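Local coordinates for 3-oxoacyl-[acyl-carrier-protein] synthase, mitochondrial (PDB 2IX4) that catalyses the condensation step of mitochondrial fatty acid synthesis, adding two carbons from malonyl-ACP to saturated acyl chains held on acyl carrier protein, at residues G117-G122 / A183-D188; A175-A180 / G420-S425; S280-A283 / P289-D292; N318-S323 / T357-G362. All coordinates share one frame; numbering follows the deposited sequence.

Contact 1 of 4, residues G117-G122 / A183-D188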
ATOM      1  N   GLY A 117     -14.627   8.561   3.121  1.00 19.24           N
ATOM      2  CA  GLY A 117     -13.628   7.500   3.185  1.00 19.38           C
ATOM      3  C   GLY A 117     -12.291   7.955   3.746  1.00 19.70           C
ATOM      4  O   GLY A 117     -12.112   9.124   4.113  1.00 19.84           O
ATOM      5  N   VAL A 118     -11.348   7.021   3.815  1.00 19.79           N
ATOM      6  CA  VAL A 118     -10.017   7.288   4.360  1.00 19.70           C
ATOM      7  C   VAL A 118      -8.966   6.614   3.483  1.00 20.08           C
ATOM      8  O   VAL A 118      -9.118   5.448   3.113  1.00 20.24           O
ATOM      9  CB  VAL A 118      -9.882   6.782   5.820  1.00 19.57           C
ATOM     10  CG1 VAL A 118      -8.566   7.245   6.438  1.00 19.22           C
ATOM     11  CG2 VAL A 118     -11.054   7.262   6.680  1.00 19.30           C
ATOM     12  N   SER A 119      -7.914   7.362   3.148  1.00 20.63           N
ATOM     13  CA  SER A 119      -6.769   6.837   2.400  1.00 21.02           C
ATOM     14  C   SER A 119      -5.460   7.396   2.965  1.00 21.48           C
ATOM     15  O   SER A 119      -4.911   8.376   2.452  1.00 21.56           O
ATOM     16  CB  SER A 119      -6.893   7.149   0.907  1.00 20.94           C
ATOM     17  OG  SER A 119      -5.870   6.493   0.165  1.00 21.32           O
ATOM     18  N   ILE A 120      -4.977   6.773   4.036  1.00 21.96           N
ATOM     19  CA  ILE A 120      -3.737   7.188   4.690  1.00 22.52           C
ATOM     20  C   ILE A 120      -2.786   6.001   4.713  1.00 23.14           C
ATOM     21  O   ILE A 120      -3.018   5.023   5.426  1.00 23.61           O
ATOM     22  CB  ILE A 120      -3.987   7.703   6.135  1.00 22.24           C
ATOM     23  CG1 ILE A 120      -4.981   8.869   6.134  1.00 21.95           C
ATOM     24  CG2 ILE A 120      -2.664   8.117   6.807  1.00 22.32           C
ATOM     25  CD1 ILE A 120      -5.536   9.216   7.510  1.00 20.68           C
ATOM     26  N   GLY A 121      -1.725   6.081   3.920  1.00 23.92           N
ATOM     27  CA  GLY A 121      -0.763   4.995   3.833  1.00 24.48           C
ATOM     28  C   GLY A 121       0.469   5.209   4.689  1.00 25.10           C
ATOM     29  O   GLY A 121       0.811   6.335   5.042  1.00 24.91           O
ATOM     30  N   GLY A 122       1.120   4.106   5.036  1.00 25.52           N
ATOM     31  CA  GLY A 122       2.443   4.136   5.644  1.00 26.26           C
ATOM     32  C   GLY A 122       3.394   3.379   4.738  1.00 26.73           C
ATOM     33  O   GLY A 122       2.981   2.457   4.035  1.00 26.78           O
ATOM     34  N   ALA A 183       1.782  10.826  -1.373  1.00 21.49           N
ATOM     35  CA  ALA A 183       1.311  11.477  -2.592  1.00 21.40           C
ATOM     36  C   ALA A 183       0.271  10.620  -3.311  1.00 21.44           C
ATOM     37  O   ALA A 183      -0.817  11.107  -3.638  1.00 21.41           O
ATOM     38  CB  ALA A 183       2.480  11.810  -3.514  1.00 21.44           C
ATOM     39  N   HIS A 184       0.602   9.349  -3.540  1.00 21.05           N
ATOM     40  CA  HIS A 184      -0.328   8.400  -4.154  1.00 20.83           C
ATOM     41  C   HIS A 184      -1.602   8.205  -3.332  1.00 20.93           C
ATOM     42  O   HIS A 184      -2.679   8.041  -3.899  1.00 20.89           O
ATOM     43  CB  HIS A 184       0.342   7.047  -4.395  1.00 21.00           C
ATOM     44  CG  HIS A 184       1.361   7.062  -5.492  1.00 20.72           C
ATOM     45  ND1 HIS A 184       1.027   6.920  -6.821  1.00 21.22           N
ATOM     46  CD2 HIS A 184       2.708   7.183  -5.455  1.00 21.32           C
ATOM     47  CE1 HIS A 184       2.126   6.958  -7.556  1.00 21.02           C
ATOM     48  NE2 HIS A 184       3.160   7.111  -6.751  1.00 21.59           N
ATOM     49  N   SER A 185      -1.486   8.223  -2.004  1.00 20.82           N
ATOM     50  CA  SER A 185      -2.657   8.071  -1.141  1.00 20.91           C
ATOM     51  C   SER A 185      -3.643   9.219  -1.357  1.00 20.75           C
ATOM     52  O   SER A 185      -4.854   8.998  -1.461  1.00 21.02           O
ATOM     53  CB  SER A 185      -2.251   7.973   0.334  1.00 21.03           C
ATOM     54  OG  SER A 185      -1.737   6.686   0.648  1.00 21.54           O
ATOM     55  N   ILE A 186      -3.111  10.436  -1.429  1.00 20.62           N
ATOM     56  CA  ILE A 186      -3.898  11.638  -1.707  1.00 20.52           C
ATOM     57  C   ILE A 186      -4.463  11.590  -3.132  1.00 20.38           C
ATOM     58  O   ILE A 186      -5.639  11.882  -3.356  1.00 20.25           O
ATOM     59  CB  ILE A 186      -3.052  12.926  -1.485  1.00 20.52           C
ATOM     60  CG1 ILE A 186      -2.901  13.210   0.014  1.00 20.82           C
ATOM     61  CG2 ILE A 186      -3.675  14.135  -2.197  1.00 20.55           C
ATOM     62  CD1 ILE A 186      -1.778  14.179   0.371  1.00 20.77           C
ATOM     63  N   GLY A 187      -3.618  11.202  -4.083  1.00 20.09           N
ATOM     64  CA  GLY A 187      -4.014  11.114  -5.482  1.00 20.22           C
ATOM     65  C   GLY A 187      -5.099  10.088  -5.748  1.00 20.20           C
ATOM     66  O   GLY A 187      -6.055  10.366  -6.475  1.00 20.54           O
ATOM     67  N   ASP A 188      -4.951   8.898  -5.168  1.00 20.04           N
ATOM     68  CA  ASP A 188      -5.952   7.839  -5.302  1.00 20.01           C
ATOM     69  C   ASP A 188      -7.293   8.273  -4.724  1.00 20.00           C
ATOM     70  O   ASP A 188      -8.337   7.985  -5.299  1.00 20.29           O
ATOM     71  CB  ASP A 188      -5.492   6.555  -4.609  1.00 19.77           C
ATOM     72  CG  ASP A 188      -4.378   5.842  -5.359  1.00 20.34           C
ATOM     73  OD1 ASP A 188      -4.101   6.184  -6.527  1.00 20.57           O
ATOM     74  OD2 ASP A 188      -3.786   4.917  -4.770  1.00 20.59           O
TER
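With chi1 at -173°, Ser119 carries OG opposite its backbone N and out of strand 117-122 toward Ser185, while Ser185, at chi1 -77°, swings its own OG back beside its amide and against Gly121. The two serines sit at the point where the backbones come nearest, and the strand and helix run almost antiparallel, 164° between their directions and 7.4 Å between axes. Ser119 OG lies 3.2 Å from Ser185 O and is also hydrogen-bonded with His173 ND1, so the helix carbonyl and the imidazole compete for one hydroxyl. The CB of Ser185 rests 3.4 Å from Ser119 O, and Ser185 OG comes within 3.7 Å of Gly121 CA. That hydroxyl reaches back one turn to the carbonyl of Thr181 and has a weak bond from Ala175 N. A side chain at Gly121 would run straight into Ser185 OG, which accounts for a glycine at this point of the strand. The contact thus sets the buried helix 181-195 of the thiolase fold against the sheet; Ile186, on the same helix, packs on strand 251-259 and His184 on strand 422-429, both of the same mixed sheet, and Asp188 bonds His173 of the second subunit. Small hydroxyls with partners of their own, His173 for Ser119 and Thr181 for Ser185, are consistent with a close strand-helix approach that still satisfies both buried groups.

Contact 2 of 4, residues A175-A180 / G420-S425. With 6NA (hexanoic acid), chain C.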
ATOM      1  N   ALA A 175      -2.584   3.589  -0.341  1.00 22.80           N
ATOM      2  CA  ALA A 175      -1.591   3.386  -1.382  1.00 23.42           C
ATOM      3  C   ALA A 175      -0.243   3.347  -0.685  1.00 23.68           C
ATOM      4  O   ALA A 175       0.032   4.177   0.179  1.00 24.12           O
ATOM      5  CB  ALA A 175      -1.640   4.508  -2.396  1.00 23.43           C
ATOM      6  N   VAL A 176       0.581   2.364  -1.028  1.00 24.04           N
ATOM      7  CA  VAL A 176       1.914   2.267  -0.441  1.00 24.24           C
ATOM      8  C   VAL A 176       2.934   2.156  -1.558  1.00 24.24           C
ATOM      9  O   VAL A 176       2.974   1.164  -2.285  1.00 24.66           O
ATOM     10  CB  VAL A 176       2.043   1.097   0.564  1.00 24.44           C
ATOM     11  CG1 VAL A 176       3.442   1.059   1.153  1.00 24.68           C
ATOM     12  CG2 VAL A 176       1.017   1.241   1.685  1.00 24.65           C
ATOM     13  N   THR A 177       3.740   3.204  -1.692  1.00 24.15           N
ATOM     14  CA  THR A 177       4.643   3.373  -2.823  1.00 24.02           C
ATOM     15  C   THR A 177       5.968   3.960  -2.340  1.00 23.97           C
ATOM     16  O   THR A 177       6.510   4.885  -2.954  1.00 24.01           O
ATOM     17  CB  THR A 177       4.025   4.302  -3.893  1.00 23.77           C
ATOM     18  OG1 THR A 177       3.497   5.470  -3.255  1.00 24.02           O
ATOM     19  CG2 THR A 177       2.897   3.604  -4.647  1.00 23.79           C
ATOM     20  N   ALA A 178       6.478   3.413  -1.236  1.00 23.86           N
ATOM     21  CA  ALA A 178       7.714   3.884  -0.600  1.00 23.77           C
ATOM     22  C   ALA A 178       7.644   5.368  -0.235  1.00 23.87           C
ATOM     23  O   ALA A 178       6.728   5.790   0.475  1.00 23.71           O
ATOM     24  CB  ALA A 178       8.945   3.565  -1.473  1.00 23.57           C
ATOM     25  N   CYS A 179       8.586   6.166  -0.730  1.00 24.01           N
ATOM     26  CA  CYS A 179       8.634   7.584  -0.369  1.00 24.33           C
ATOM     27  C   CYS A 179       7.641   8.466  -1.144  1.00 23.92           C
ATOM     28  O   CYS A 179       7.578   9.676  -0.919  1.00 23.92           O
ATOM     29  CB  CYS A 179      10.065   8.115  -0.450  1.00 24.53           C
ATOM     30  SG  CYS A 179      11.193   7.243   0.688  1.00 26.72           S
ATOM     31  N   ALA A 180       6.859   7.852  -2.032  1.00 23.38           N
ATOM     32  CA  ALA A 180       5.754   8.539  -2.702  1.00 22.94           C
ATOM     33  C   ALA A 180       4.396   8.204  -2.071  1.00 22.60           C
ATOM     34  O   ALA A 180       3.357   8.665  -2.545  1.00 22.44           O
ATOM     35  CB  ALA A 180       5.749   8.211  -4.186  1.00 22.92           C
ATOM     36  N   GLY A 420      11.949   1.676  -6.237  1.00 23.45           N
ATOM     37  CA  GLY A 420      11.196   0.953  -7.253  1.00 23.35           C
ATOM     38  C   GLY A 420      10.944   1.817  -8.471  1.00 23.28           C
ATOM     39  O   GLY A 420      10.396   1.349  -9.469  1.00 23.45           O
ATOM     40  N   GLY A 421      11.353   3.082  -8.383  1.00 22.97           N
ATOM     41  CA  GLY A 421      11.187   4.039  -9.473  1.00 22.45           C
ATOM     42  C   GLY A 421       9.762   4.538  -9.605  1.00 22.16           C
ATOM     43  O   GLY A 421       9.310   4.834 -10.707  1.00 22.03           O
ATOM     44  N   THR A 422       9.062   4.629  -8.477  1.00 21.67           N
ATOM     45  CA  THR A 422       7.671   5.067  -8.448  1.00 21.71           C
ATOM     46  C   THR A 422       7.587   6.580  -8.237  1.00 21.31           C
ATOM     47  O   THR A 422       8.122   7.105  -7.260  1.00 21.48           O
ATOM     48  CB  THR A 422       6.842   4.295  -7.373  1.00 21.77           C
ATOM     49  OG1 THR A 422       5.518   4.840  -7.292  1.00 22.55           O
ATOM     50  CG2 THR A 422       7.503   4.357  -5.987  1.00 21.69           C
ATOM     51  N   ASN A 423       6.924   7.270  -9.163  1.00 20.92           N
ATOM     52  CA  ASN A 423       6.862   8.733  -9.155  1.00 20.60           C
ATOM     53  C   ASN A 423       5.449   9.270  -9.114  1.00 20.59           C
ATOM     54  O   ASN A 423       4.567   8.771  -9.807  1.00 20.58           O
ATOM     55  CB  ASN A 423       7.560   9.310 -10.386  1.00 20.26           C
ATOM     56  CG  ASN A 423       8.971   8.809 -10.535  1.00 20.50           C
ATOM     57  OD1 ASN A 423       9.770   8.896  -9.603  1.00 20.65           O
ATOM     58  ND2 ASN A 423       9.292   8.282 -11.708  1.00 19.01           N
ATOM     59  N   ALA A 424       5.252  10.301  -8.301  1.00 20.72           N
ATOM     60  CA  ALA A 424       3.997  11.035  -8.274  1.00 21.01           C
ATOM     61  C   ALA A 424       4.265  12.533  -8.272  1.00 21.17           C
ATOM     62  O   ALA A 424       5.268  12.999  -7.725  1.00 21.32           O
ATOM     63  CB  ALA A 424       3.168  10.639  -7.065  1.00 20.91           C
ATOM     64  N   SER A 425       3.366  13.277  -8.904  1.00 21.22           N
ATOM     65  CA  SER A 425       3.422  14.727  -8.902  1.00 21.35           C
ATOM     66  C   SER A 425       2.013  15.258  -8.670  1.00 21.27           C
ATOM     67  O   SER A 425       1.099  14.964  -9.439  1.00 21.39           O
ATOM     68  CB  SER A 425       3.995  15.237 -10.223  1.00 21.43           C
ATOM     69  OG  SER A 425       4.522  16.540 -10.080  1.00 22.32           O
TER
HETATM   70  CA  6NA C1462      12.776   4.965   0.645  1.00 26.72           C
HETATM   71  C   6NA C1462      11.870   5.904  -0.117  1.00 26.52           C
HETATM   72  O   6NA C1462      11.611   5.699  -1.292  1.00 25.73           O
HETATM   73  CB  6NA C1462      11.969   3.759   1.110  1.00 26.98           C
HETATM   74  CG  6NA C1462      11.250   4.048   2.425  1.00 27.55           C
HETATM   75  CD  6NA C1462       9.805   3.584   2.371  1.00 27.91           C
HETATM   76  C6  6NA C1462       8.904   4.530   3.130  1.00 27.95           C
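Thr177 and Thr422 meet with their side chains crossed at about a right angle, the CB of Thr177 lying 3.8 Å from Thr422 OG1. The methyl branch of Thr422 turns toward the loop backbone, where CG2 lies 3.2 Å from Thr177 O; the same carbonyl accepts the amide of Ala180. Thr422 OG1 stands anti to the backbone N (chi1 175°) and is bonded to Asn172 O of the second subunit. A valine here would remove that hydroxyl and would probably strand the carbonyl of Asn172 across the dimer interface without its donor. Further along, the methyl of Ala180 faces Thr422 O at 4.0 Å. Thr422 itself enters strand 422-429 from a G1 beta bulge that it forms with Gly421 opposite Gly418. On the far side of the loop, Cys179 SG is joined to the C atom of hexanoic acid at 1.7 Å. Ala178 CB touches atom O of the hexanoic acid (6NA O) at 3.4 Å. Cys179 N gives that oxygen a weak bond, bent to 133°, and Phe419 N gives it a second hydrogen bond. Two backbone amides converging on a thioester carbonyl form the oxyanion hole of a condensing enzyme, which would probably polarise the carbonyl for attack.

Contact 3 of 4, residues S280-A283 / P289-D292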
ATOM      1  N   SER A 280       4.188   8.092 -12.808  1.00 20.32           N
ATOM      2  CA  SER A 280       5.075   7.401 -13.735  1.00 20.02           C
ATOM      3  C   SER A 280       5.942   6.383 -13.010  1.00 19.94           C
ATOM      4  O   SER A 280       5.921   6.287 -11.779  1.00 19.43           O
ATOM      5  CB  SER A 280       5.967   8.401 -14.474  1.00 20.14           C
ATOM      6  OG  SER A 280       6.974   8.906 -13.615  1.00 19.98           O
ATOM      7  N   GLY A 281       6.693   5.625 -13.801  1.00 19.72           N
ATOM      8  CA  GLY A 281       7.715   4.725 -13.302  1.00 20.11           C
ATOM      9  C   GLY A 281       9.013   4.959 -14.052  1.00 20.36           C
ATOM     10  O   GLY A 281       9.002   5.203 -15.263  1.00 20.26           O
ATOM     11  N   ASP A 282      10.128   4.902 -13.326  1.00 20.66           N
ATOM     12  CA  ASP A 282      11.458   5.049 -13.918  1.00 21.06           C
ATOM     13  C   ASP A 282      11.808   3.864 -14.811  1.00 21.40           C
ATOM     14  O   ASP A 282      12.443   4.033 -15.854  1.00 21.42           O
ATOM     15  CB  ASP A 282      12.529   5.183 -12.827  1.00 20.99           C
ATOM     16  CG  ASP A 282      12.436   6.492 -12.052  1.00 21.21           C
ATOM     17  OD1 ASP A 282      11.757   7.435 -12.514  1.00 21.50           O
ATOM     18  OD2 ASP A 282      13.065   6.584 -10.975  1.00 20.73           O
ATOM     19  N   ALA A 283      11.394   2.668 -14.387  1.00 21.86           N
ATOM     20  CA  ALA A 283      11.749   1.410 -15.057  1.00 22.51           C
ATOM     21  C   ALA A 283      13.265   1.281 -15.250  1.00 23.00           C
ATOM     22  O   ALA A 283      13.736   0.858 -16.309  1.00 23.05           O
ATOM     23  CB  ALA A 283      11.004   1.272 -16.392  1.00 22.15           C
ATOM     24  N   PRO A 289      17.391   6.773  -9.508  1.00 29.53           N
ATOM     25  CA  PRO A 289      16.701   7.342 -10.673  1.00 29.18           C
ATOM     26  C   PRO A 289      17.610   7.361 -11.907  1.00 28.88           C
ATOM     27  O   PRO A 289      18.832   7.295 -11.756  1.00 28.81           O
ATOM     28  CB  PRO A 289      16.389   8.773 -10.227  1.00 29.21           C
ATOM     29  CG  PRO A 289      17.435   9.093  -9.223  1.00 29.29           C
ATOM     30  CD  PRO A 289      17.743   7.807  -8.515  1.00 29.54           C
ATOM     31  N   PRO A 290      17.026   7.459 -13.119  1.00 28.65           N
ATOM     32  CA  PRO A 290      17.852   7.530 -14.330  1.00 28.51           C
ATOM     33  C   PRO A 290      18.540   8.886 -14.445  1.00 28.37           C
ATOM     34  O   PRO A 290      18.033   9.877 -13.919  1.00 28.34           O
ATOM     35  CB  PRO A 290      16.842   7.359 -15.473  1.00 28.48           C
ATOM     36  CG  PRO A 290      15.521   7.056 -14.831  1.00 28.44           C
ATOM     37  CD  PRO A 290      15.588   7.535 -13.430  1.00 28.61           C
ATOM     38  N   GLU A 291      19.680   8.924 -15.131  1.00 28.18           N
ATOM     39  CA  GLU A 291      20.468  10.149 -15.288  1.00 28.11           C
ATOM     40  C   GLU A 291      19.633  11.322 -15.826  1.00 27.68           C
ATOM     41  O   GLU A 291      19.754  12.449 -15.337  1.00 27.68           O
ATOM     42  CB  GLU A 291      21.681   9.889 -16.193  1.00 28.39           C
ATOM     43  CG  GLU A 291      22.776  10.956 -16.116  1.00 29.80           C
ATOM     44  CD  GLU A 291      23.972  10.666 -17.018  1.00 31.61           C
ATOM     45  OE1 GLU A 291      23.834   9.881 -17.985  1.00 32.57           O
ATOM     46  OE2 GLU A 291      25.059  11.233 -16.762  1.00 32.32           O
ATOM     47  N   ASP A 292      18.778  11.042 -16.810  1.00 27.18           N
ATOM     48  CA  ASP A 292      17.974  12.074 -17.480  1.00 26.59           C
ATOM     49  C   ASP A 292      16.704  12.483 -16.723  1.00 25.91           C
ATOM     50  O   ASP A 292      16.048  13.460 -17.091  1.00 26.02           O
ATOM     51  CB  ASP A 292      17.629  11.647 -18.917  1.00 26.84           C
ATOM     52  CG  ASP A 292      16.750  10.391 -18.980  1.00 27.59           C
ATOM     53  OD1 ASP A 292      16.379   9.830 -17.923  1.00 27.59           O
ATOM     54  OD2 ASP A 292      16.428   9.963 -20.110  1.00 28.50           O
TER
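Asp282 brings its carboxylate up to CD of Pro290 in the connection between strand 272-281 and helix 294-307, a strand-to-helix passage in the C-terminal half of the thiolase fold. Asp282 loses the most surface, Pro290 comes next and Pro289 adds a little, in a contact of just 103 Å². The aspartate and the proline ring meet at about a right angle. At chi1 -69° the carboxylate is set on the side of its own backbone N, and from there Asp282 CG approaches Pro290 CD to 3.6 Å; the CB behind it is 3.9 Å from the same carbon. The proline CD, next to an amide nitrogen, and the CA of Pro289 both carry slightly polarised hydrogens, so their nearness to the carboxylate is probably mildly favourable as well as van der Waals in kind. The two carboxylate oxygens have different work: OD1 is bonded to the ND2 of Asn423 on the neighbouring strand, which also bonds Ser280 OG, while OD2 is the one turned to the prolines. Asn423 therefore helps to fix the plane of the group. Nearby, Ala283 packs on Ser163 of the second subunit, and past the prolines Asp292 OD1 bonds the amide of Lys294 where the helix begins. A single oxygen meets both prolines: Asp282 OD2 lies 3.6 Å from Pro290 CD and 3.7 Å from Pro289 CA.

Contact 4 of 4, residues N318-S323 / T357-G362. With K (potassium ion), chain D.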
ATOM      1  N   ASN A 318       7.502  22.457  -5.066  1.00 21.06           N
ATOM      2  CA  ASN A 318       8.138  21.847  -3.910  1.00 21.18           C
ATOM      3  C   ASN A 318       8.811  20.557  -4.366  1.00 21.23           C
ATOM      4  O   ASN A 318       8.144  19.545  -4.593  1.00 21.28           O
ATOM      5  CB  ASN A 318       7.128  21.616  -2.780  1.00 21.27           C
ATOM      6  CG  ASN A 318       7.780  21.112  -1.501  1.00 21.47           C
ATOM      7  OD1 ASN A 318       8.082  19.925  -1.376  1.00 21.95           O
ATOM      8  ND2 ASN A 318       7.981  22.006  -0.539  1.00 21.39           N
ATOM      9  N   ALA A 319      10.131  20.612  -4.530  1.00 21.39           N
ATOM     10  CA  ALA A 319      10.915  19.495  -5.066  1.00 21.43           C
ATOM     11  C   ALA A 319      10.988  18.324  -4.092  1.00 21.70           C
ATOM     12  O   ALA A 319      10.822  18.503  -2.879  1.00 21.85           O
ATOM     13  CB  ALA A 319      12.321  19.966  -5.432  1.00 21.57           C
ATOM     14  N   HIS A 320      11.210  17.122  -4.621  1.00 21.62           N
ATOM     15  CA  HIS A 320      11.396  15.946  -3.770  1.00 21.53           C
ATOM     16  C   HIS A 320      12.747  15.996  -3.071  1.00 21.46           C
ATOM     17  O   HIS A 320      12.864  15.584  -1.914  1.00 21.54           O
ATOM     18  CB  HIS A 320      11.248  14.641  -4.566  1.00 21.51           C
ATOM     19  CG  HIS A 320      11.396  13.407  -3.728  1.00 21.25           C
ATOM     20  ND1 HIS A 320      10.518  13.087  -2.712  1.00 20.51           N
ATOM     21  CD2 HIS A 320      12.327  12.424  -3.744  1.00 20.21           C
ATOM     22  CE1 HIS A 320      10.901  11.958  -2.143  1.00 20.26           C
ATOM     23  NE2 HIS A 320      11.995  11.535  -2.750  1.00 20.58           N
ATOM     24  N   ALA A 321      13.741  16.519  -3.792  1.00 21.22           N
ATOM     25  CA  ALA A 321      15.147  16.594  -3.371  1.00 21.15           C
ATOM     26  C   ALA A 321      15.394  16.310  -1.891  1.00 21.05           C
ATOM     27  O   ALA A 321      15.066  17.120  -1.017  1.00 20.78           O
ATOM     28  CB  ALA A 321      15.751  17.937  -3.775  1.00 21.12           C
ATOM     29  N   THR A 322      16.003  15.153  -1.644  1.00 21.09           N
ATOM     30  CA  THR A 322      16.185  14.598  -0.307  1.00 21.02           C
ATOM     31  C   THR A 322      17.559  14.894   0.296  1.00 21.11           C
ATOM     32  O   THR A 322      17.826  14.504   1.432  1.00 21.06           O
ATOM     33  CB  THR A 322      15.994  13.065  -0.324  1.00 21.28           C
ATOM     34  OG1 THR A 322      16.967  12.473  -1.197  1.00 20.64           O
ATOM     35  CG2 THR A 322      14.600  12.697  -0.809  1.00 21.03           C
ATOM     36  N   SER A 323      18.411  15.587  -0.461  1.00 21.08           N
ATOM     37  CA  SER A 323      19.811  15.865  -0.083  1.00 21.05           C
ATOM     38  C   SER A 323      20.747  14.719  -0.491  1.00 21.18           C
ATOM     39  O   SER A 323      21.664  14.351   0.252  1.00 21.15           O
ATOM     40  CB  SER A 323      19.955  16.207   1.409  1.00 21.00           C
ATOM     41  OG  SER A 323      21.227  16.767   1.687  1.00 20.55           O
ATOM     42  N   THR A 357      12.593  19.484   7.610  1.00 21.76           N
ATOM     43  CA  THR A 357      11.806  18.373   8.146  1.00 21.73           C
ATOM     44  C   THR A 357      12.562  17.049   8.143  1.00 21.83           C
ATOM     45  O   THR A 357      12.195  16.123   8.863  1.00 21.83           O
ATOM     46  CB  THR A 357      10.511  18.154   7.336  1.00 21.74           C
ATOM     47  OG1 THR A 357      10.844  17.861   5.972  1.00 21.75           O
ATOM     48  CG2 THR A 357       9.605  19.376   7.400  1.00 21.67           C
ATOM     49  N   GLY A 358      13.608  16.958   7.325  1.00 21.92           N
ATOM     50  CA  GLY A 358      14.212  15.668   7.014  1.00 21.86           C
ATOM     51  C   GLY A 358      13.332  14.921   6.022  1.00 22.10           C
ATOM     52  O   GLY A 358      12.323  15.458   5.539  1.00 21.96           O
ATOM     53  N   HIS A 359      13.705  13.683   5.716  1.00 22.13           N
ATOM     54  CA  HIS A 359      12.912  12.842   4.828  1.00 22.40           C
ATOM     55  C   HIS A 359      11.863  12.065   5.626  1.00 22.61           C
ATOM     56  O   HIS A 359      12.189  11.086   6.308  1.00 22.71           O
ATOM     57  CB  HIS A 359      13.818  11.880   4.052  1.00 22.28           C
ATOM     58  CG  HIS A 359      13.166  11.265   2.852  1.00 22.20           C
ATOM     59  ND1 HIS A 359      11.798  11.217   2.685  1.00 22.19           N
ATOM     60  CD2 HIS A 359      13.697  10.645   1.772  1.00 21.94           C
ATOM     61  CE1 HIS A 359      11.516  10.616   1.543  1.00 22.38           C
ATOM     62  NE2 HIS A 359      12.651  10.258   0.971  1.00 21.86           N
ATOM     63  N   LEU A 360      10.606  12.499   5.536  1.00 22.94           N
ATOM     64  CA  LEU A 360       9.516  11.867   6.290  1.00 23.16           C
ATOM     65  C   LEU A 360       9.010  10.572   5.650  1.00 23.28           C
ATOM     66  O   LEU A 360       7.997  10.014   6.081  1.00 23.24           O
ATOM     67  CB  LEU A 360       8.352  12.839   6.528  1.00 23.36           C
ATOM     68  CG  LEU A 360       8.546  14.132   7.334  1.00 24.17           C
ATOM     69  CD1 LEU A 360       7.230  14.526   7.987  1.00 24.45           C
ATOM     70  CD2 LEU A 360       9.631  14.028   8.390  1.00 24.23           C
ATOM     71  N   LEU A 361       9.719  10.113   4.618  1.00 23.31           N
ATOM     72  CA  LEU A 361       9.479   8.822   3.972  1.00 23.38           C
ATOM     73  C   LEU A 361       8.041   8.685   3.450  1.00 23.57           C
ATOM     74  O   LEU A 361       7.653   9.406   2.534  1.00 23.82           O
ATOM     75  CB  LEU A 361       9.897   7.660   4.898  1.00 23.33           C
ATOM     76  CG  LEU A 361      11.353   7.627   5.410  1.00 23.17           C
ATOM     77  CD1 LEU A 361      11.582   6.452   6.356  1.00 22.99           C
ATOM     78  CD2 LEU A 361      12.370   7.585   4.272  1.00 23.50           C
ATOM     79  N   GLY A 362       7.256   7.779   4.031  1.00 23.68           N
ATOM     80  CA  GLY A 362       5.853   7.591   3.638  1.00 23.91           C
ATOM     81  C   GLY A 362       4.964   8.800   3.863  1.00 23.93           C
ATOM     82  O   GLY A 362       3.917   8.935   3.224  1.00 24.33           O
TER
HETATM   83  K     K D1463       7.746  17.416  -2.687  1.00 18.18           K
HETATM   84  O   HOH W   1      13.299   9.127  -1.511  1.00 24.96           O
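The two predicted catalytic histidines of the active site meet here, His320 from the loop after strand 316-318 and His359 from the loop after helix 354-357. Their rings are steeply inclined, planes at 81° and centroids 5.4 Å apart. One water lies in the plane of both, 3.0 Å from His320 NE2 and 2.8 Å from His359 NE2, tying the two nitrogens together. The methyl CG2 of Thr322 comes obliquely on His359, 3.4 Å from its CD2, while Leu361 CD2 sits over the centre of one face of that ring. With CG opposite its backbone N (chi1 -163°), His359 reaches toward His320 and Thr322. A leucine in its place would lack NE2, and the water would probably be left with His320 as its one partner of the pair. Two residues before His320, Asn318 binds the potassium ion twice, through O and OD1, each at 2.9 Å, and Ala319 O adds a longer contact; Glu368, Ser414 and Asn415 complete the site. The metal probably steadies the start of the loop that carries His320. Paired histidines of this kind, set beside a nucleophilic cysteine, mark the Cys-His-His active site of the KAS I/II type of beta-ketoacyl-ACP synthase.

In the fold
Contact 2 joins the other three. Its loop runs from Ala175, packed on the helix of contact 1, to Cys179, whose SG lies 3.4 Å from His359 NE2 of contact 4 and 3.8 Å from Leu361 CD2; the acylated cysteine and both histidines thereby form one site. Contacts 2 and 3 sit on neighbouring strands, and just beyond the paired residues Gly421 O and Asp282 N are 2.7 Å apart. Contacts 3 and 4 are both enclosed by the long chain excursion that contact 2 closes. Contact 1 stands further back, the side chain of Ser185 about 12 Å from that of Cys179, yet its helix begins two residues after the cysteine. Contact 3 lies at the surface, the side chain of Pro289 about 10 Å from the hexanoic acid.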